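PDB 3HK4: Mlr7391 protein from Mesorhizobium loti, which is of unknown function but, as a member of the SnoaL-like family with an NTF2-like fold, may act as a polyketide cyclase. Local coordinates for residues A26-E31 with E43-D48. Residues are numbered along the deposited sequence; the frame is centred on the assembly and turned at random.
Sequences AKDFTE and EKYNAD
Asp28 and Tyr45 meet where two successive helices of the NTF2-like (SnoaL-like) fold face each other: helix 22-34, which lies on the curved mixed sheet, and helix 38-45, at whose end Tyr45 touches strand 128-135. Both hydrogen bonds between the segments end on one carboxylate oxygen. Asp28 OD2 accepts a hydrogen bond from Tyr45 OH, modelled at 2.4 Å, which is shorter than an ordinary hydrogen bond and leaves the exact separation uncertain, and one from Lys44 NZ at 2.7 Å, the latter also a salt bridge. The lysine nitrogen comes in on the syn side, 19° out of the carboxylate plane. The phenol reaches the same oxygen with its ring turned 79° against the carboxylate, and OD2 lies at the edge of the ring, near its plane. Two groups from adjacent residues, an ammonium and a phenol, thus hold OD2 together.

Lys44 arrives at about a right angle to the Asp28 side chain. With CG anti to the backbone N (chi1 -171°) and the chain extended beyond it, the lysine runs alongside its neighbour and places CG over the middle of the Tyr45 ring, 3.8 Å above its plane, so that one aromatic face is covered while the ammonium group passes on to the aspartate.

Deeper in, the Phe29 and Tyr45 side chains run antiparallel alongside one another. Tyr45 CD2 sits at the edge of the phenylalanine ring, close to its plane, rather than over a face. Phe29 continues the apolar core toward the sheet, meeting Tyr122 edge-to-face, and both it and Tyr45 rest on Ile129. The polar bonds thus lie on the outer side of an aromatic contact whose closest approach is Phe29 CD1 to Tyr45 CD2, 3.8 Å.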
ATOM      1  N   ALA A  26     -13.738  22.263   1.180  1.00 31.57           N
ATOM      2  CA  ALA A  26     -13.124  21.908   2.434  1.00 27.44           C
ATOM      3  C   ALA A  26     -14.126  21.440   3.467  1.00 28.55           C
ATOM      4  O   ALA A  26     -13.862  20.467   4.178  1.00 28.93           O
ATOM      5  CB  ALA A  26     -12.331  23.115   2.994  1.00 29.34           C
ATOM      6  N   LYS A  27     -15.239  22.162   3.584  1.00 26.00           N
ATOM      7  CA  LYS A  27     -16.291  21.833   4.526  1.00 28.90           C
ATOM      8  C   LYS A  27     -16.962  20.530   4.168  1.00 27.52           C
ATOM      9  O   LYS A  27     -17.188  19.680   5.023  1.00 28.76           O
ATOM     10  CB  LYS A  27     -17.304  22.955   4.565  1.00 30.65           C
ATOM     11  CG  LYS A  27     -18.483  22.734   5.508  1.00 37.18           C
ATOM     12  CD  LYS A  27     -19.550  23.835   5.325  1.00 37.66           C
ATOM     13  CE  LYS A  27     -20.711  23.706   6.354  1.00 48.37           C
ATOM     14  NZ  LYS A  27     -21.519  22.457   6.256  1.00 51.51           N
ATOM     15  N   ASP A  28     -17.250  20.322   2.907  1.00 32.28           N
ATOM     16  CA  ASP A  28     -17.923  19.077   2.514  1.00 30.58           C
ATOM     17  C   ASP A  28     -16.999  17.888   2.795  1.00 31.07           C
ATOM     18  O   ASP A  28     -17.394  16.931   3.439  1.00 31.84           O
ATOM     19  CB  ASP A  28     -18.317  19.155   1.046  1.00 32.14           C
ATOM     20  CG  ASP A  28     -19.149  17.997   0.591  1.00 32.00           C
ATOM     21  OD1 ASP A  28     -19.958  17.489   1.378  1.00 27.96           O
ATOM     22  OD2 ASP A  28     -19.000  17.600  -0.584  1.00 30.22           O
ATOM     23  N   PHE A  29     -15.775  17.960   2.296  1.00 28.97           N
ATOM     24  CA  PHE A  29     -14.765  16.892   2.461  1.00 26.90           C
ATOM     25  C   PHE A  29     -14.566  16.557   3.925  1.00 30.36           C
ATOM     26  O   PHE A  29     -14.543  15.395   4.294  1.00 30.23           O
ATOM     27  CB  PHE A  29     -13.470  17.377   1.800  1.00 29.37           C
ATOM     28  CG  PHE A  29     -12.341  16.406   1.833  1.00 30.27           C
ATOM     29  CD1 PHE A  29     -12.188  15.489   0.853  1.00 27.26           C
ATOM     30  CD2 PHE A  29     -11.376  16.485   2.819  1.00 30.67           C
ATOM     31  CE1 PHE A  29     -11.095  14.599   0.890  1.00 32.21           C
ATOM     32  CE2 PHE A  29     -10.307  15.606   2.867  1.00 33.79           C
ATOM     33  CZ  PHE A  29     -10.174  14.675   1.876  1.00 31.63           C
ATOM     34  N   THR A  30     -14.474  17.581   4.761  1.00 30.85           N
ATOM     35  CA  THR A  30     -14.273  17.381   6.213  1.00 31.15           C
ATOM     36  C   THR A  30     -15.463  16.682   6.837  1.00 29.89           C
ATOM     37  O   THR A  30     -15.296  15.768   7.633  1.00 30.44           O
ATOM     38  CB  THR A  30     -13.985  18.722   6.918  1.00 30.23           C
ATOM     39  OG1 THR A  30     -12.836  19.295   6.288  1.00 29.09           O
ATOM     40  CG2 THR A  30     -13.726  18.512   8.437  1.00 31.72           C
ATOM     41  N   GLU A  31     -16.660  17.110   6.482  1.00 29.16           N
ATOM     42  CA  GLU A  31     -17.857  16.505   7.027  1.00 31.70           C
ATOM     43  C   GLU A  31     -17.936  15.040   6.623  1.00 29.74           C
ATOM     44  O   GLU A  31     -18.306  14.181   7.409  1.00 28.17           O
ATOM     45  CB  GLU A  31     -19.101  17.290   6.577  1.00 33.16           C
ATOM     46  CG  GLU A  31     -19.233  18.651   7.274  1.00 36.96           C
ATOM     47  CD  GLU A  31     -20.392  19.524   6.737  1.00 40.19           C
ATOM     48  OE1 GLU A  31     -21.184  19.063   5.874  1.00 46.50           O
ATOM     49  OE2 GLU A  31     -20.496  20.695   7.180  1.00 51.29           O
ATOM     50  N   GLU A  43     -13.543   9.623  -3.674  1.00 27.80           N
ATOM     51  CA  GLU A  43     -14.118   9.509  -5.022  1.00 30.29           C
ATOM     52  C   GLU A  43     -14.680  10.835  -5.499  1.00 29.58           C
ATOM     53  O   GLU A  43     -14.602  11.183  -6.686  1.00 27.34           O
ATOM     54  CB  GLU A  43     -15.180   8.403  -5.027  1.00 29.56           C
ATOM     55  CG  GLU A  43     -15.751   8.047  -6.375  1.00 34.55           C
ATOM     56  CD  GLU A  43     -16.773   9.020  -6.922  1.00 38.74           C
ATOM     57  OE1 GLU A  43     -17.606   9.529  -6.146  1.00 29.08           O
ATOM     58  OE2 GLU A  43     -16.782   9.244  -8.156  1.00 35.34           O
ATOM     59  N   LYS A  44     -15.303  11.575  -4.612  1.00 25.63           N
ATOM     60  CA  LYS A  44     -15.872  12.871  -5.029  1.00 27.71           C
ATOM     61  C   LYS A  44     -14.835  13.937  -5.360  1.00 28.55           C
ATOM     62  O   LYS A  44     -14.977  14.707  -6.320  1.00 28.46           O
ATOM     63  CB  LYS A  44     -16.819  13.424  -3.929  1.00 29.11           C
ATOM     64  CG  LYS A  44     -17.647  14.678  -4.330  1.00 27.48           C
ATOM     65  CD  LYS A  44     -18.639  15.050  -3.273  1.00 26.97           C
ATOM     66  CE  LYS A  44     -19.375  16.294  -3.598  1.00 33.21           C
ATOM     67  NZ  LYS A  44     -20.421  16.470  -2.566  1.00 30.49           N
ATOM     68  N   TYR A  45     -13.760  13.969  -4.590  1.00 28.39           N
ATOM     69  CA  TYR A  45     -12.860  15.096  -4.693  1.00 30.39           C
ATOM     70  C   TYR A  45     -11.460  14.830  -5.202  1.00 28.34           C
ATOM     71  O   TYR A  45     -10.817  15.769  -5.617  1.00 28.48           O
ATOM     72  CB  TYR A  45     -12.764  15.777  -3.307  1.00 30.59           C
ATOM     73  CG  TYR A  45     -14.036  16.519  -2.930  1.00 27.93           C
ATOM     74  CD1 TYR A  45     -14.425  17.616  -3.646  1.00 23.79           C
ATOM     75  CD2 TYR A  45     -14.829  16.119  -1.873  1.00 22.37           C
ATOM     76  CE1 TYR A  45     -15.558  18.296  -3.375  1.00 26.74           C
ATOM     77  CE2 TYR A  45     -15.986  16.810  -1.564  1.00 24.01           C
ATOM     78  CZ  TYR A  45     -16.319  17.940  -2.304  1.00 27.70           C
ATOM     79  OH  TYR A  45     -17.480  18.669  -2.087  1.00 28.02           O
ATOM     80  N   ASN A  46     -10.977  13.595  -5.175  1.00 28.33           N
ATOM     81  CA  ASN A  46      -9.590  13.381  -5.559  1.00 27.09           C
ATOM     82  C   ASN A  46      -9.403  13.535  -7.042  1.00 27.42           C
ATOM     83  O   ASN A  46     -10.205  13.055  -7.828  1.00 31.06           O
ATOM     84  CB  ASN A  46      -9.056  12.022  -5.174  1.00 29.19           C
ATOM     85  CG  ASN A  46      -8.874  11.846  -3.690  1.00 30.32           C
ATOM     86  OD1 ASN A  46      -8.876  12.815  -2.901  1.00 33.89           O
ATOM     87  ND2 ASN A  46      -8.601  10.587  -3.298  1.00 30.36           N
ATOM     88  N   ALA A  47      -8.332  14.203  -7.428  1.00 28.11           N
ATOM     89  CA  ALA A  47      -7.995  14.327  -8.856  1.00 26.67           C
ATOM     90  C   ALA A  47      -7.514  12.980  -9.311  1.00 28.99           C
ATOM     91  O   ALA A  47      -6.978  12.212  -8.511  1.00 31.46           O
ATOM     92  CB  ALA A  47      -6.879  15.349  -9.050  1.00 25.90           C
ATOM     93  N   ASP A  48      -7.697  12.650 -10.582  1.00 28.94           N
ATOM     94  CA  ASP A  48      -7.266  11.345 -11.097  1.00 30.63           C
ATOM     95  C   ASP A  48      -5.774  11.074 -10.882  1.00 33.24           C
ATOM     96  O   ASP A  48      -5.337   9.929 -10.757  1.00 31.15           O
ATOM     97  CB  ASP A  48      -7.527  11.274 -12.594  1.00 35.31           C
ATOM     98  CG  ASP A  48      -9.012  11.166 -12.938  1.00 43.80           C
ATOM     99  OD1 ASP A  48      -9.853  10.922 -12.033  1.00 44.80           O
ATOM    100  OD2 ASP A  48      -9.313  11.322 -14.152  1.00 46.23           O
TER